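Local coordinates for protein caspase-1 subunit p19/18 (Spodoptera frugiperda, PDB 1M72) that probably acts as a cysteine endopeptidase in the caspase cascade that carries out apoptosis, working as a heterotetramer of large and small subunits, at residues I36-E41 and K85-T90. Sequence-based numbering, arbitrary orientation.
Sequences IIFNHE and KFIQQT
I36 and F38 meet I87 and T90 where a helix packs on the central sheet of the caspase fold, a worked example of alternation along a strand. In strand 31-39, I36 and F38 send their side chains toward helix 80-92, while I37 between them packs on helix 54-67 on the other side of the sheet.

Van der Waals contact is made at two points. The ends of I36 and T90 meet head-on, methyl against hydroxyl and methyl, I36 CD1 lying 3.3 Å from T90 OG1 and 4.0 Å from T90 CG2. In the second, purely apolar pair, the side chain of I87 lies obliquely to the F38 ring; I87 CD1 comes within 4.1 Å of F38 CE1, and I87 CG1 equally near F38 CZ. With CG1 of I87 anti to its carbonyl carbon (chi1 -77°), a second bend at chi2 -78° brings the methyl end nearer the strand. F75 of the neighbouring strand 70-76 meets the rings of both F38 and F86.

No hydrogen bond links the two segments. The hydroxyl of buried T90 turns back to its own helix instead: OG1 donates to F86 O at 2.8 Å, arriving on the face of that carbonyl's plane opposite T90 N.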
ATOM      1  N   ILE C  36      16.545  12.038  -3.010  1.00 25.37           N
ATOM      2  CA  ILE C  36      17.480  11.492  -3.998  1.00 26.71           C
ATOM      3  C   ILE C  36      16.708  10.999  -5.218  1.00 22.65           C
ATOM      4  O   ILE C  36      15.819  10.175  -5.090  1.00 19.02           O
ATOM      5  CB  ILE C  36      18.234  10.245  -3.506  1.00 28.84           C
ATOM      6  CG1 ILE C  36      18.867  10.461  -2.158  1.00 32.87           C
ATOM      7  CG2 ILE C  36      19.285   9.878  -4.524  1.00 32.88           C
ATOM      8  CD1 ILE C  36      19.533   9.162  -1.684  1.00 35.15           C
ATOM      9  N   ILE C  37      17.073  11.484  -6.391  1.00 19.99           N
ATOM     10  CA  ILE C  37      16.407  11.033  -7.600  1.00 20.25           C
ATOM     11  C   ILE C  37      17.373  10.223  -8.485  1.00 20.89           C
ATOM     12  O   ILE C  37      18.433  10.705  -8.886  1.00 21.87           O
ATOM     13  CB  ILE C  37      15.841  12.243  -8.381  1.00 16.58           C
ATOM     14  CG1 ILE C  37      14.823  12.995  -7.497  1.00 19.50           C
ATOM     15  CG2 ILE C  37      15.189  11.768  -9.674  1.00 17.36           C
ATOM     16  CD1 ILE C  37      14.317  14.376  -8.068  1.00 16.50           C
ATOM     17  N   PHE C  38      17.047   8.975  -8.745  1.00 21.38           N
ATOM     18  CA  PHE C  38      17.890   8.193  -9.637  1.00 20.86           C
ATOM     19  C   PHE C  38      17.130   8.167 -10.923  1.00 20.67           C
ATOM     20  O   PHE C  38      16.156   7.448 -11.074  1.00 19.72           O
ATOM     21  CB  PHE C  38      18.109   6.772  -9.129  1.00 16.67           C
ATOM     22  CG  PHE C  38      18.838   6.729  -7.838  1.00 20.30           C
ATOM     23  CD1 PHE C  38      18.137   6.735  -6.633  1.00 22.36           C
ATOM     24  CD2 PHE C  38      20.231   6.703  -7.816  1.00 24.70           C
ATOM     25  CE1 PHE C  38      18.803   6.712  -5.406  1.00 26.73           C
ATOM     26  CE2 PHE C  38      20.931   6.678  -6.601  1.00 30.29           C
ATOM     27  CZ  PHE C  38      20.214   6.682  -5.374  1.00 28.27           C
ATOM     28  N   ASN C  39      17.605   8.973 -11.855  1.00 25.78           N
ATOM     29  CA  ASN C  39      16.993   9.130 -13.177  1.00 23.64           C
ATOM     30  C   ASN C  39      17.793   8.358 -14.209  1.00 23.61           C
ATOM     31  O   ASN C  39      19.001   8.628 -14.386  1.00 23.51           O
ATOM     32  CB  ASN C  39      16.979  10.611 -13.522  1.00 23.33           C
ATOM     33  CG  ASN C  39      16.271  10.881 -14.786  1.00 23.95           C
ATOM     34  OD1 ASN C  39      16.709  11.690 -15.581  1.00 21.84           O
ATOM     35  ND2 ASN C  39      15.165  10.198 -14.993  1.00 24.59           N
ATOM     36  N   HIS C  40      17.120   7.430 -14.898  1.00 21.36           N
ATOM     37  CA  HIS C  40      17.783   6.569 -15.886  1.00 22.61           C
ATOM     38  C   HIS C  40      17.248   6.749 -17.260  1.00 22.31           C
ATOM     39  O   HIS C  40      16.125   6.351 -17.517  1.00 22.03           O
ATOM     40  CB  HIS C  40      17.614   5.098 -15.531  1.00 22.86           C
ATOM     41  CG  HIS C  40      18.348   4.703 -14.301  1.00 24.94           C
ATOM     42  ND1 HIS C  40      19.693   4.393 -14.308  1.00 26.82           N
ATOM     43  CD2 HIS C  40      17.954   4.663 -13.006  1.00 26.19           C
ATOM     44  CE1 HIS C  40      20.097   4.182 -13.070  1.00 24.56           C
ATOM     45  NE2 HIS C  40      19.063   4.339 -12.262  1.00 29.73           N
ATOM     46  N   GLU C  41      18.057   7.312 -18.152  1.00 23.85           N
ATOM     47  CA  GLU C  41      17.590   7.534 -19.531  1.00 27.82           C
ATOM     48  C   GLU C  41      18.147   6.555 -20.571  1.00 26.12           C
ATOM     49  O   GLU C  41      17.475   6.206 -21.539  1.00 23.74           O
ATOM     50  CB  GLU C  41      17.902   8.979 -19.977  1.00 31.40           C
ATOM     51  CG  GLU C  41      17.183   9.424 -21.293  1.00 38.11           C
ATOM     52  CD  GLU C  41      17.457  10.893 -21.669  1.00 41.74           C
ATOM     53  OE1 GLU C  41      18.500  11.462 -21.229  1.00 43.46           O
ATOM     54  OE2 GLU C  41      16.630  11.473 -22.412  1.00 42.08           O
ATOM     55  N   LYS C  85      25.742   2.123  -3.502  1.00 38.09           N
ATOM     56  CA  LYS C  85      26.726   2.844  -2.699  1.00 41.23           C
ATOM     57  C   LYS C  85      26.161   4.145  -2.128  1.00 39.63           C
ATOM     58  O   LYS C  85      26.265   4.393  -0.930  1.00 39.51           O
ATOM     59  CB  LYS C  85      27.969   3.106  -3.561  1.00 45.54           C
ATOM     60  CG  LYS C  85      28.635   4.458  -3.412  1.00 53.26           C
ATOM     61  CD  LYS C  85      29.150   4.913  -4.785  1.00 60.30           C
ATOM     62  CE  LYS C  85      30.106   6.102  -4.686  1.00 64.92           C
ATOM     63  NZ  LYS C  85      29.489   7.251  -3.958  1.00 66.45           N
ATOM     64  N   PHE C  86      25.580   4.978  -2.987  1.00 37.95           N
ATOM     65  CA  PHE C  86      24.993   6.224  -2.536  1.00 38.05           C
ATOM     66  C   PHE C  86      23.841   5.990  -1.541  1.00 36.63           C
ATOM     67  O   PHE C  86      23.632   6.793  -0.646  1.00 36.12           O
ATOM     68  CB  PHE C  86      24.513   7.040  -3.728  1.00 39.33           C
ATOM     69  CG  PHE C  86      25.637   7.701  -4.499  1.00 48.10           C
ATOM     70  CD1 PHE C  86      26.423   8.700  -3.904  1.00 50.22           C
ATOM     71  CD2 PHE C  86      25.907   7.347  -5.829  1.00 48.90           C
ATOM     72  CE1 PHE C  86      27.451   9.336  -4.635  1.00 51.75           C
ATOM     73  CE2 PHE C  86      26.939   7.976  -6.566  1.00 49.51           C
ATOM     74  CZ  PHE C  86      27.703   8.964  -5.973  1.00 50.47           C
ATOM     75  N   ILE C  87      23.111   4.892  -1.702  1.00 32.57           N
ATOM     76  CA  ILE C  87      22.015   4.560  -0.817  1.00 31.14           C
ATOM     77  C   ILE C  87      22.591   4.273   0.562  1.00 32.86           C
ATOM     78  O   ILE C  87      22.106   4.787   1.558  1.00 33.24           O
ATOM     79  CB  ILE C  87      21.236   3.323  -1.349  1.00 31.10           C
ATOM     80  CG1 ILE C  87      20.325   3.741  -2.509  1.00 29.71           C
ATOM     81  CG2 ILE C  87      20.421   2.665  -0.243  1.00 30.45           C
ATOM     82  CD1 ILE C  87      19.070   4.410  -2.064  1.00 30.84           C
ATOM     83  N   GLN C  88      23.632   3.450   0.621  1.00 34.35           N
ATOM     84  CA  GLN C  88      24.250   3.127   1.887  1.00 34.52           C
ATOM     85  C   GLN C  88      24.825   4.377   2.553  1.00 34.13           C
ATOM     86  O   GLN C  88      24.663   4.584   3.747  1.00 34.09           O
ATOM     87  CB  GLN C  88      25.350   2.083   1.698  1.00 37.76           C
ATOM     88  CG  GLN C  88      24.864   0.739   1.192  1.00 41.39           C
ATOM     89  CD  GLN C  88      25.673  -0.434   1.759  1.00 47.82           C
ATOM     90  OE1 GLN C  88      26.175  -0.369   2.887  1.00 49.45           O
ATOM     91  NE2 GLN C  88      25.777  -1.526   0.990  1.00 48.07           N
ATOM     92  N   GLN C  89      25.472   5.229   1.783  1.00 32.66           N
ATOM     93  CA  GLN C  89      26.063   6.411   2.379  1.00 35.35           C
ATOM     94  C   GLN C  89      24.970   7.325   2.915  1.00 36.67           C
ATOM     95  O   GLN C  89      25.133   8.011   3.931  1.00 35.62           O
ATOM     96  CB  GLN C  89      26.890   7.161   1.355  1.00 36.52           C
ATOM     97  CG  GLN C  89      27.867   6.310   0.581  1.00 44.30           C
ATOM     98  CD  GLN C  89      28.705   7.165  -0.357  1.00 48.34           C
ATOM     99  OE1 GLN C  89      28.184   8.089  -1.003  1.00 51.24           O
ATOM    100  NE2 GLN C  89      30.010   6.870  -0.435  1.00 48.58           N
ATOM    101  N   THR C  90      23.845   7.339   2.216  1.00 36.65           N
ATOM    102  CA  THR C  90      22.741   8.153   2.649  1.00 36.17           C
ATOM    103  C   THR C  90      22.224   7.565   3.968  1.00 37.24           C
ATOM    104  O   THR C  90      21.929   8.308   4.916  1.00 36.37           O
ATOM    105  CB  THR C  90      21.617   8.139   1.617  1.00 35.91           C
ATOM    106  OG1 THR C  90      22.028   8.870   0.463  1.00 33.69           O
ATOM    107  CG2 THR C  90      20.371   8.771   2.190  1.00 35.29           C
TER